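Local coordinates for ATP-dependent DNA helicase (Mycobacterium smegmatis, PDB 5V9X), which unwinds RNA:DNA hybrids as an ATP-dependent 3'-to-5' helicase of the Lhr family, tracking along single-stranded DNA, at residues Val260-Pro265 with Gly659-Asn664; Val633-Gly638 with Pro680-Phe685. All coordinates share one frame; numbering follows the deposited sequence.

Contact 1: residues Val260-Pro265 with Gly659-Asn664; sequences VQVPVP and GYATDN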
loop_
_atom_site.group_PDB
_atom_site.type_symbol
_atom_site.label_atom_id
_atom_site.label_comp_id
_atom_site.label_asym_id
_atom_site.label_seq_id
_atom_site.Cartn_x
_atom_site.Cartn_y
_atom_site.Cartn_z
ATOM N N VAL A 260 8.388 10.124 -19.439
ATOM C CA VAL A 260 9.364 9.115 -19.041
ATOM C C VAL A 260 10.705 9.536 -19.624
ATOM O O VAL A 260 10.922 9.430 -20.838
ATOM C CB VAL A 260 8.975 7.707 -19.514
ATOM C CG1 VAL A 260 10.063 6.709 -19.154
ATOM C CG2 VAL A 260 7.652 7.289 -18.903
ATOM N N GLN A 261 11.604 10.009 -18.766
ATOM C CA GLN A 261 12.882 10.564 -19.189
ATOM C C GLN A 261 14.010 9.594 -18.861
ATOM O O GLN A 261 14.103 9.095 -17.734
ATOM C CB GLN A 261 13.128 11.922 -18.523
ATOM C CG GLN A 261 12.069 12.966 -18.870
ATOM C CD GLN A 261 12.343 14.329 -18.255
ATOM O OE1 GLN A 261 13.402 14.559 -17.670
ATOM N NE2 GLN A 261 11.384 15.240 -18.387
ATOM N N VAL A 262 14.856 9.327 -19.854
ATOM C CA VAL A 262 16.056 8.510 -19.692
ATOM C C VAL A 262 17.260 9.352 -20.097
ATOM O O VAL A 262 17.445 9.639 -21.289
ATOM C CB VAL A 262 15.973 7.216 -20.518
ATOM C CG1 VAL A 262 17.320 6.511 -20.534
ATOM C CG2 VAL A 262 14.899 6.300 -19.956
ATOM N N PRO A 263 18.103 9.772 -19.149
ATOM C CA PRO A 263 19.155 10.748 -19.481
ATOM C C PRO A 263 20.308 10.181 -20.299
ATOM O O PRO A 263 21.052 10.967 -20.898
ATOM C CB PRO A 263 19.643 11.225 -18.102
ATOM C CG PRO A 263 18.585 10.781 -17.126
ATOM C CD PRO A 263 18.014 9.527 -17.701
ATOM N N VAL A 264 20.486 8.864 -20.348
ATOM C CA VAL A 264 21.652 8.279 -21.009
ATOM C C VAL A 264 21.252 7.702 -22.364
ATOM O O VAL A 264 20.103 7.273 -22.540
ATOM C CB VAL A 264 22.313 7.208 -20.124
ATOM C CG1 VAL A 264 22.798 7.821 -18.823
ATOM C CG2 VAL A 264 21.345 6.081 -19.841
ATOM N N PRO A 265 22.162 7.675 -23.349
ATOM C CA PRO A 265 21.800 7.161 -24.679
ATOM C C PRO A 265 21.714 5.644 -24.739
ATOM O O PRO A 265 20.988 5.092 -25.572
ATOM C CB PRO A 265 22.928 7.689 -25.573
ATOM C CG PRO A 265 24.093 7.814 -24.655
ATOM C CD PRO A 265 23.524 8.237 -23.328
ATOM N N GLY A 659 14.322 12.494 -23.729
ATOM C CA GLY A 659 15.731 12.193 -23.574
ATOM C C GLY A 659 16.194 11.141 -24.559
ATOM O O GLY A 659 16.407 11.434 -25.739
ATOM N N TYR A 660 16.352 9.906 -24.081
ATOM C CA TYR A 660 16.672 8.770 -24.936
ATOM C C TYR A 660 15.785 7.578 -24.605
ATOM O O TYR A 660 16.185 6.426 -24.792
ATOM C CB TYR A 660 18.144 8.384 -24.816
ATOM C CG TYR A 660 19.111 9.495 -25.152
ATOM C CD1 TYR A 660 19.267 9.938 -26.460
ATOM C CD2 TYR A 660 19.882 10.091 -24.164
ATOM C CE1 TYR A 660 20.158 10.949 -26.770
ATOM C CE2 TYR A 660 20.776 11.099 -24.463
ATOM C CZ TYR A 660 20.910 11.525 -25.767
ATOM O OH TYR A 660 21.799 12.532 -26.066
ATOM N N ALA A 661 14.573 7.839 -24.109
ATOM C CA ALA A 661 13.690 6.751 -23.712
ATOM C C ALA A 661 13.235 5.923 -24.909
ATOM O O ALA A 661 13.040 4.709 -24.781
ATOM C CB ALA A 661 12.486 7.306 -22.953
ATOM N N THR A 662 13.065 6.551 -26.075
ATOM C CA THR A 662 12.673 5.796 -27.262
ATOM C C THR A 662 13.820 4.926 -27.768
ATOM O O THR A 662 13.610 3.760 -28.120
ATOM C CB THR A 662 12.201 6.744 -28.365
ATOM O OG1 THR A 662 11.071 7.496 -27.908
ATOM C CG2 THR A 662 11.806 5.958 -29.603
ATOM N N ASP A 663 15.035 5.477 -27.812
ATOM C CA ASP A 663 16.183 4.708 -28.285
ATOM C C ASP A 663 16.417 3.475 -27.423
ATOM O O ASP A 663 16.648 2.377 -27.944
ATOM C CB ASP A 663 17.435 5.587 -28.298
ATOM C CG ASP A 663 17.451 6.570 -29.453
ATOM O OD1 ASP A 663 17.088 6.175 -30.582
ATOM O OD2 ASP A 663 17.833 7.739 -29.229
ATOM N N ASN A 664 16.350 3.634 -26.101
ATOM C CA ASN A 664 16.704 2.537 -25.206
ATOM C C ASN A 664 15.632 1.456 -25.167
ATOM O O ASN A 664 15.957 0.274 -25.018
ATOM C CB ASN A 664 16.963 3.076 -23.802
ATOM C CG ASN A 664 18.290 3.784 -23.692
ATOM O OD1 ASN A 664 19.319 3.158 -23.447
ATOM N ND2 ASN A 664 18.277 5.098 -23.878
#
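Tyr660 lays its side chain along the turn that Val262, Pro263, Val264 and Pro265 make at the end of a strand. Its CB starts close to a carbonyl, 3.2 Å from Val264 O. With CG held beside the backbone N (chi1 -58°), the ring runs on over Pro265. Pro265 CA sits over one face of the Tyr660 ring in a CH-pi contact, 3.9 Å from its centroid. CD2 passes close to the Val264 carbonyl, and CE2 meets Pro263 O near the ring plane. The two side chains, Pro265 and Tyr660, lie alongside one another and point the same way.

At its backbone, Tyr660 N donates to Val262 O (3.0 Å) in the carbonyl plane. Asn664 ties the turn to the first turn of the helix: ND2 donates to Val264 O (3.1 Å) and also to Tyr660 O, which takes Asn664 N from the opposite face of its plane. This double use of one amide nitrogen fixes the rotation of the Asn664 group, whose OD1 accepts from Met267 N. Ala661 CB rests 4.0 Å from Val262 CG2.

Strand 657-659 joins strand 256-262 in parallel, at the edge of the second helicase sheet. Tyr660 occupies the N-cap position of helix 661-676, and helix 433-448 packs on Val260, Val262 and Asn664 through Leu436.

Contact 2: residues Val633-Gly638 with Pro680-Phe685; sequences VGAFTG and PSDTTF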
loop_
_atom_site.group_PDB
_atom_site.type_symbol
_atom_site.label_atom_id
_atom_site.label_comp_id
_atom_site.label_asym_id
_atom_site.label_seq_id
_atom_site.Cartn_x
_atom_site.Cartn_y
_atom_site.Cartn_z
ATOM N N VAL A 633 1.650 -5.599 -18.999
ATOM C CA VAL A 633 3.078 -5.437 -19.257
ATOM C C VAL A 633 3.501 -6.272 -20.459
ATOM O O VAL A 633 4.237 -5.802 -21.335
ATOM C CB VAL A 633 3.893 -5.798 -18.001
ATOM C CG1 VAL A 633 5.355 -6.006 -18.353
ATOM C CG2 VAL A 633 3.746 -4.712 -16.944
ATOM N N GLY A 634 3.042 -7.524 -20.520
ATOM C CA GLY A 634 3.394 -8.373 -21.646
ATOM C C GLY A 634 2.776 -7.903 -22.949
ATOM O O GLY A 634 3.426 -7.925 -23.998
ATOM N N ALA A 635 1.510 -7.475 -22.901
ATOM C CA ALA A 635 0.858 -6.954 -24.097
ATOM C C ALA A 635 1.542 -5.691 -24.602
ATOM O O ALA A 635 1.538 -5.423 -25.809
ATOM C CB ALA A 635 -0.620 -6.688 -23.812
ATOM N N PHE A 636 2.127 -4.903 -23.698
ATOM C CA PHE A 636 2.910 -3.747 -24.121
ATOM C C PHE A 636 4.223 -4.181 -24.757
ATOM O O PHE A 636 4.626 -3.642 -25.794
ATOM C CB PHE A 636 3.164 -2.826 -22.923
ATOM C CG PHE A 636 4.184 -1.744 -23.181
ATOM C CD1 PHE A 636 3.791 -0.493 -23.627
ATOM C CD2 PHE A 636 5.535 -1.973 -22.951
ATOM C CE1 PHE A 636 4.729 0.503 -23.853
ATOM C CE2 PHE A 636 6.473 -0.980 -23.180
ATOM C CZ PHE A 636 6.069 0.259 -23.630
ATOM N N THR A 637 4.910 -5.145 -24.141
ATOM C CA THR A 637 6.192 -5.599 -24.669
ATOM C C THR A 637 6.020 -6.250 -26.034
ATOM O O THR A 637 6.770 -5.959 -26.973
ATOM C CB THR A 637 6.850 -6.570 -23.688
ATOM O OG1 THR A 637 7.049 -5.916 -22.428
ATOM C CG2 THR A 637 8.190 -7.044 -24.227
ATOM N N GLY A 638 5.031 -7.136 -26.161
ATOM C CA GLY A 638 4.790 -7.775 -27.444
ATOM C C GLY A 638 4.427 -6.779 -28.529
ATOM O O GLY A 638 4.963 -6.831 -29.639
ATOM N N PRO A 680 9.055 -12.098 -24.539
ATOM C CA PRO A 680 7.945 -12.543 -23.689
ATOM C C PRO A 680 6.807 -11.535 -23.702
ATOM O O PRO A 680 7.019 -10.328 -23.842
ATOM C CB PRO A 680 8.583 -12.648 -22.298
ATOM C CG PRO A 680 10.050 -12.741 -22.559
ATOM C CD PRO A 680 10.315 -11.966 -23.793
ATOM N N SER A 681 5.588 -12.044 -23.553
ATOM C CA SER A 681 4.403 -11.204 -23.625
ATOM C C SER A 681 3.258 -11.909 -22.912
ATOM O O SER A 681 3.425 -12.987 -22.334
ATOM C CB SER A 681 4.037 -10.890 -25.078
ATOM O OG SER A 681 3.517 -12.038 -25.726
ATOM N N ASP A 682 2.078 -11.284 -22.966
ATOM C CA ASP A 682 0.881 -11.870 -22.378
ATOM C C ASP A 682 0.435 -13.133 -23.102
ATOM O O ASP A 682 -0.351 -13.906 -22.545
ATOM C CB ASP A 682 -0.254 -10.846 -22.381
ATOM C CG ASP A 682 -0.547 -10.307 -23.769
ATOM O OD1 ASP A 682 0.379 -10.286 -24.607
ATOM O OD2 ASP A 682 -1.701 -9.906 -24.024
ATOM N N THR A 683 0.913 -13.357 -24.328
ATOM C CA THR A 683 0.518 -14.520 -25.106
ATOM C C THR A 683 1.637 -15.530 -25.313
ATOM O O THR A 683 1.347 -16.672 -25.683
ATOM C CB THR A 683 -0.015 -14.089 -26.482
ATOM O OG1 THR A 683 1.048 -13.514 -27.252
ATOM C CG2 THR A 683 -1.129 -13.069 -26.324
ATOM N N THR A 684 2.895 -15.147 -25.098
ATOM C CA THR A 684 4.027 -16.039 -25.335
ATOM C C THR A 684 4.987 -15.961 -24.157
ATOM O O THR A 684 5.542 -14.893 -23.878
ATOM C CB THR A 684 4.766 -15.683 -26.634
ATOM O OG1 THR A 684 5.556 -14.504 -26.430
ATOM C CG2 THR A 684 3.790 -15.426 -27.773
ATOM N N PHE A 685 5.177 -17.085 -23.470
ATOM C CA PHE A 685 6.249 -17.223 -22.496
ATOM C C PHE A 685 7.493 -17.753 -23.197
ATOM O O PHE A 685 7.404 -18.472 -24.196
ATOM C CB PHE A 685 5.862 -18.178 -21.361
ATOM C CG PHE A 685 4.728 -17.691 -20.496
ATOM C CD1 PHE A 685 4.254 -16.393 -20.593
ATOM C CD2 PHE A 685 4.145 -18.542 -19.568
ATOM C CE1 PHE A 685 3.214 -15.961 -19.790
ATOM C CE2 PHE A 685 3.108 -18.115 -18.763
ATOM C CZ PHE A 685 2.641 -16.824 -18.873
#
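Gly634 and Ser681 bring their backbones almost into contact, with Gly634 CA only 3.6 Å from Ser681 CA. Two main chains can come this near because glycine carries no side chain between them. Gly634 O is met by Ser681 CB at 3.2 Å and by Ser681 CA in a CA-H...O contact; within its own helix it also accepts from Gly638 N. No conventional hydrogen bond spans the two segments; the contact is one of van der Waals packing. One turn on, Gly638 CA faces Ser681 CB at 4.0 Å. To one side Thr637 CG2 packs on Pro680 O (3.5 Å), while on the other the Asp682 carboxylate comes up beside the methyl of Ala635, OD2 being 3.4 Å from Ala635 CB.

The second shell sets these groups in place. Thr637 holds OG1 beside its backbone N (chi1 -59°), where it bonds Val633 O above the carbonyl plane, and this turns CG2 toward Pro680. With chi1 at 72°, Ser681 OG lies between its own N and carbonyl carbon, facing the amides that follow, and accepts from both Thr683 N and Thr684 N, each at 3.2 Å. Ser681 N in turn bonds Thr684 O, and Asp682 O receives Tyr705 OH.

The serine hydroxyl gripping the amides two and three residues on makes an ST turn and ST motif, a tight bend that leads into strand 684-691 and fits against the glycine-bearing face of helix 627-640.

Helix 661-676 runs between the two contacts: its first turn belongs to contact 1, and farther along it covers the other, since Leu665 touches Phe636 and Leu669 touches Thr637. The chain then continues through the turn of contact 2 into strand 684-691. The centres of the two contacts lie about 22 Å apart, and their nearest atoms about 8 Å, without touching. Helix 433-448 is shared too: Leu436 meets Val260, Val262 and Asn664, and Ile437, Ala440, Val441 and Gln444 pack on Phe636. Contact 1 belongs to the edge of the second parallel sheet, contact 2 to the start of the five-stranded mixed sheet. The bound nucleic acid is about 9 Å from the nearest atom of contact 1 and about 13 Å from that of contact 2.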